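Local coordinates for hydrogenase maturation protease HycI (Thermococcus kodakarensis KOD1, PDB 5ZBY), which probably acts as an endopeptidase of the peptidase A31 family that matures [NiFe] hydrogenase by C-terminal cleavage, at residues 12-24 against 44-56. Sequence-based numbering, arbitrary orientation.
Sequences TRIVICGIGNDVR and PDVLILNCGEMPE
Ile14 and Val46 begin a parallel pairing that runs to Gly18 and Asn50, with strand axes only 12° apart. Six backbone hydrogen bonds alternate along it, from Ile14 N to Asp45 O through to Cys51 N to Gly18 O. Ile16 and Ile48 lie side by side on one face, their CD1 atoms 3.7 Å apart; the second torsion of Ile48 (chi2 -69°) folds its CD1 back over Ile16 CB. On the other face Leu49 CD1 touches both Val15 CG1 and Cys17 SG, and Cys51 SG packs 3.8 Å from Cys17 CB. Further along, Gly20 N bonds Gly52 O at 2.9 Å from about 60° above the carbonyl plane, unlike those six, which run close to their C=O directions. Arg24 NH1 meets Glu53 OE1 at 2.8 Å in a salt bridge; OE1 lies close to the guanidinium plane, while NH1 approaches from above the nearly perpendicular carboxylate. Asn21 puts CB over one guanidinium face, and its ND2 bonds Glu53 OE2 weakly. An Asx turn, Gly52 N to Asn50 OD1, shapes the opposing loop. In this beta-alpha-beta unit crossover helix 29-40 packs Leu37 on Ile16 and Ile48; helix 138-156 covers Ile14 and Val46 through Leu155, and strand 69-75 continues the sheet beyond 14-18.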
loop_
_atom_site.group_PDB
_atom_site.type_symbol
_atom_site.label_atom_id
_atom_site.label_comp_id
_atom_site.label_asym_id
_atom_site.label_seq_id
_atom_site.Cartn_x
_atom_site.Cartn_y
_atom_site.Cartn_z
ATOM N N THR A 12 10.445 -2.506 -13.543
ATOM C CA THR A 12 10.979 -1.173 -13.822
ATOM C C THR A 12 10.043 -0.034 -13.440
ATOM O O THR A 12 10.442 0.883 -12.724
ATOM C CB THR A 12 11.327 -1.026 -15.284
ATOM O OG1 THR A 12 12.314 -2.012 -15.592
ATOM C CG2 THR A 12 11.871 0.396 -15.559
ATOM N N ARG A 13 8.808 -0.091 -13.931
ATOM C CA ARG A 13 7.889 1.001 -13.667
ATOM C C ARG A 13 7.006 0.582 -12.476
ATOM O O ARG A 13 6.289 -0.410 -12.562
ATOM C CB ARG A 13 7.040 1.340 -14.893
ATOM C CG ARG A 13 7.866 1.840 -16.135
ATOM C CD ARG A 13 6.884 2.286 -17.196
ATOM N NE ARG A 13 6.110 3.443 -16.847
ATOM C CZ ARG A 13 6.585 4.672 -16.843
ATOM N NH1 ARG A 13 7.859 4.917 -17.215
ATOM N NH2 ARG A 13 5.775 5.669 -16.529
ATOM N N ILE A 14 6.999 1.405 -11.430
ATOM C CA ILE A 14 6.363 1.009 -10.165
ATOM C C ILE A 14 5.400 2.095 -9.745
ATOM O O ILE A 14 5.743 3.301 -9.817
ATOM C CB ILE A 14 7.416 0.793 -9.119
ATOM C CG1 ILE A 14 8.313 -0.367 -9.565
ATOM C CG2 ILE A 14 6.765 0.377 -7.755
ATOM C CD1 ILE A 14 9.497 -0.547 -8.767
ATOM N N VAL A 15 4.196 1.703 -9.322
ATOM C CA VAL A 15 3.300 2.662 -8.712
ATOM C C VAL A 15 3.132 2.204 -7.280
ATOM O O VAL A 15 2.872 1.021 -7.049
ATOM C CB VAL A 15 1.940 2.752 -9.455
ATOM C CG1 VAL A 15 1.029 3.810 -8.788
ATOM C CG2 VAL A 15 2.136 3.097 -10.965
ATOM N N ILE A 16 3.342 3.113 -6.323
ATOM C CA ILE A 16 3.087 2.788 -4.930
ATOM C C ILE A 16 1.919 3.644 -4.453
ATOM O O ILE A 16 1.933 4.854 -4.629
ATOM C CB ILE A 16 4.323 3.024 -4.074
ATOM C CG1 ILE A 16 5.454 2.113 -4.605
ATOM C CG2 ILE A 16 4.034 2.637 -2.605
ATOM C CD1 ILE A 16 6.774 2.442 -4.040
ATOM N N CYS A 17 0.899 2.979 -3.923
ATOM C CA CYS A 17 -0.388 3.591 -3.580
ATOM C C CYS A 17 -0.628 3.473 -2.106
ATOM O O CYS A 17 -0.874 2.357 -1.641
ATOM C CB CYS A 17 -1.523 2.861 -4.288
ATOM S SG CYS A 17 -1.526 3.192 -6.047
ATOM N N GLY A 18 -0.582 4.581 -1.367
ATOM C CA GLY A 18 -0.882 4.526 0.060
ATOM C C GLY A 18 -2.370 4.678 0.303
ATOM O O GLY A 18 -3.016 5.558 -0.231
ATOM N N ILE A 19 -2.932 3.807 1.125
ATOM C CA ILE A 19 -4.340 3.799 1.438
ATOM C C ILE A 19 -4.464 4.081 2.909
ATOM O O ILE A 19 -3.738 3.516 3.720
ATOM C CB ILE A 19 -5.008 2.404 1.126
ATOM C CG1 ILE A 19 -4.851 2.099 -0.378
ATOM C CG2 ILE A 19 -6.507 2.405 1.458
ATOM C CD1 ILE A 19 -5.266 0.665 -0.676
ATOM N N GLY A 20 -5.396 4.958 3.293
ATOM C CA GLY A 20 -5.630 5.116 4.727
ATOM C C GLY A 20 -6.300 6.440 5.028
ATOM O O GLY A 20 -6.781 7.103 4.114
ATOM N N ASN A 21 -6.347 6.798 6.318
ATOM C CA ASN A 21 -7.033 7.995 6.786
ATOM C C ASN A 21 -6.172 8.613 7.883
ATOM O O ASN A 21 -5.954 7.975 8.903
ATOM C CB ASN A 21 -8.409 7.618 7.280
ATOM C CG ASN A 21 -9.189 8.812 7.818
ATOM O OD1 ASN A 21 -8.605 9.800 8.280
ATOM N ND2 ASN A 21 -10.492 8.724 7.735
ATOM N N ASP A 22 -5.645 9.816 7.662
ATOM C CA ASP A 22 -4.623 10.361 8.565
ATOM C C ASP A 22 -5.172 10.878 9.914
ATOM O O ASP A 22 -4.381 11.241 10.806
ATOM C CB ASP A 22 -3.821 11.477 7.867
ATOM C CG ASP A 22 -4.706 12.588 7.297
ATOM O OD1 ASP A 22 -5.954 12.447 7.289
ATOM O OD2 ASP A 22 -4.145 13.594 6.809
ATOM N N VAL A 23 -6.490 10.899 10.069
ATOM C CA VAL A 23 -7.117 11.217 11.353
ATOM C C VAL A 23 -7.827 10.033 12.018
ATOM O O VAL A 23 -8.636 10.216 12.907
ATOM C CB VAL A 23 -8.074 12.416 11.259
ATOM C CG1 VAL A 23 -7.403 13.560 10.527
ATOM C CG2 VAL A 23 -9.375 12.020 10.584
ATOM N N ARG A 24 -7.544 8.826 11.558
ATOM C CA ARG A 24 -8.176 7.634 12.101
ATOM C C ARG A 24 -7.196 6.703 12.812
ATOM O O ARG A 24 -7.183 5.514 12.566
ATOM C CB ARG A 24 -8.993 6.884 11.057
ATOM C CG ARG A 24 -10.217 6.212 11.648
ATOM C CD ARG A 24 -11.233 5.834 10.592
ATOM N NE ARG A 24 -10.703 4.844 9.667
ATOM C CZ ARG A 24 -11.041 4.773 8.386
ATOM N NH1 ARG A 24 -11.907 5.637 7.883
ATOM N NH2 ARG A 24 -10.509 3.842 7.611
ATOM N N PRO A 44 12.033 8.816 -12.376
ATOM C CA PRO A 44 10.894 9.011 -13.266
ATOM C C PRO A 44 10.111 7.721 -13.541
ATOM O O PRO A 44 9.019 7.736 -14.113
ATOM C CB PRO A 44 11.596 9.477 -14.558
ATOM C CG PRO A 44 12.896 8.653 -14.508
ATOM C CD PRO A 44 13.322 8.832 -13.104
ATOM N N ASP A 45 10.688 6.607 -13.106
ATOM C CA ASP A 45 10.077 5.289 -13.301
ATOM C C ASP A 45 9.129 4.941 -12.164
ATOM O O ASP A 45 8.499 3.891 -12.230
ATOM C CB ASP A 45 11.131 4.212 -13.352
ATOM C CG ASP A 45 12.090 4.391 -14.533
ATOM O OD1 ASP A 45 13.298 4.510 -14.273
ATOM O OD2 ASP A 45 11.623 4.389 -15.686
ATOM N N VAL A 46 9.021 5.812 -11.165
ATOM C CA VAL A 46 8.169 5.483 -10.009
ATOM C C VAL A 46 7.129 6.588 -9.768
ATOM O O VAL A 46 7.469 7.778 -9.773
ATOM C CB VAL A 46 9.010 5.298 -8.751
ATOM C CG1 VAL A 46 8.102 5.088 -7.511
ATOM C CG2 VAL A 46 9.961 4.109 -8.883
ATOM N N LEU A 47 5.872 6.193 -9.558
ATOM C CA LEU A 47 4.807 7.090 -9.190
ATOM C C LEU A 47 4.325 6.738 -7.787
ATOM O O LEU A 47 4.001 5.581 -7.548
ATOM C CB LEU A 47 3.671 6.972 -10.182
ATOM C CG LEU A 47 2.353 7.673 -9.868
ATOM C CD1 LEU A 47 2.554 9.200 -9.723
ATOM C CD2 LEU A 47 1.278 7.339 -10.882
ATOM N N ILE A 48 4.286 7.729 -6.891
ATOM C CA ILE A 48 3.761 7.552 -5.525
ATOM C C ILE A 48 2.447 8.308 -5.416
ATOM O O ILE A 48 2.354 9.510 -5.723
ATOM C CB ILE A 48 4.738 8.075 -4.468
ATOM C CG1 ILE A 48 6.178 7.607 -4.704
ATOM C CG2 ILE A 48 4.228 7.682 -3.039
ATOM C CD1 ILE A 48 6.364 6.123 -4.485
ATOM N N LEU A 49 1.404 7.611 -5.002
ATOM C CA LEU A 49 0.086 8.215 -4.843
ATOM C C LEU A 49 -0.427 8.060 -3.423
ATOM O O LEU A 49 -0.310 6.987 -2.814
ATOM C CB LEU A 49 -0.919 7.542 -5.762
ATOM C CG LEU A 49 -0.715 7.703 -7.253
ATOM C CD1 LEU A 49 -1.703 6.806 -7.980
ATOM C CD2 LEU A 49 -0.904 9.197 -7.609
ATOM N N ASN A 50 -1.001 9.132 -2.900
ATOM C CA ASN A 50 -1.806 9.079 -1.684
ATOM C C ASN A 50 -3.253 8.911 -2.131
ATOM O O ASN A 50 -3.855 9.837 -2.695
ATOM C CB ASN A 50 -1.590 10.349 -0.849
ATOM C CG ASN A 50 -2.440 10.379 0.422
ATOM O OD1 ASN A 50 -3.434 9.654 0.569
ATOM N ND2 ASN A 50 -2.031 11.227 1.352
ATOM N N CYS A 51 -3.810 7.723 -1.938
ATOM C CA CYS A 51 -5.146 7.404 -2.440
ATOM C C CYS A 51 -6.248 7.649 -1.399
ATOM O O CYS A 51 -7.434 7.444 -1.696
ATOM C CB CYS A 51 -5.227 5.940 -2.859
ATOM S SG CYS A 51 -4.161 5.603 -4.274
ATOM N N GLY A 52 -5.841 8.026 -0.197
ATOM C CA GLY A 52 -6.791 8.113 0.910
ATOM C C GLY A 52 -7.538 6.809 1.030
ATOM O O GLY A 52 -6.947 5.744 0.961
ATOM N N GLU A 53 -8.852 6.881 1.214
ATOM C CA GLU A 53 -9.651 5.694 1.241
ATOM C C GLU A 53 -10.280 5.327 -0.074
ATOM O O GLU A 53 -11.144 4.453 -0.141
ATOM C CB GLU A 53 -10.744 5.856 2.323
ATOM C CG GLU A 53 -10.165 5.957 3.735
ATOM C CD GLU A 53 -11.265 6.303 4.716
ATOM O OE1 GLU A 53 -12.055 5.407 5.064
ATOM O OE2 GLU A 53 -11.355 7.484 5.103
ATOM N N MET A 54 -9.803 5.916 -1.183
ATOM C CA MET A 54 -10.466 5.720 -2.462
ATOM C C MET A 54 -9.493 5.332 -3.564
ATOM O O MET A 54 -9.356 6.050 -4.582
ATOM C CB MET A 54 -11.259 6.995 -2.833
ATOM C CG MET A 54 -12.406 7.214 -1.811
ATOM S SD MET A 54 -13.940 7.749 -2.537
ATOM C CE MET A 54 -14.238 6.390 -3.664
ATOM N N PRO A 55 -8.825 4.177 -3.436
ATOM C CA PRO A 55 -7.915 3.793 -4.534
ATOM C C PRO A 55 -8.612 3.637 -5.874
ATOM O O PRO A 55 -7.986 3.881 -6.916
ATOM C CB PRO A 55 -7.335 2.450 -4.075
ATOM C CG PRO A 55 -8.316 1.958 -3.018
ATOM C CD PRO A 55 -8.807 3.194 -2.319
ATOM N N GLU A 56 -9.901 3.306 -5.852
ATOM C CA GLU A 56 -10.666 3.139 -7.084
ATOM C C GLU A 56 -10.673 4.411 -7.904
ATOM O O GLU A 56 -10.740 4.354 -9.135
ATOM C CB GLU A 56 -12.113 2.728 -6.770
ATOM C CG GLU A 56 -12.852 3.708 -5.885
ATOM C CD GLU A 56 -12.879 3.272 -4.411
ATOM O OE1 GLU A 56 -11.821 2.873 -3.856
ATOM O OE2 GLU A 56 -13.972 3.302 -3.798
HETATM O O HOH W 1 7.783 7.823 -16.566
HETATM O O HOH W 2 10.382 3.200 -17.664
HETATM O O HOH W 3 -11.691 2.703 4.724
#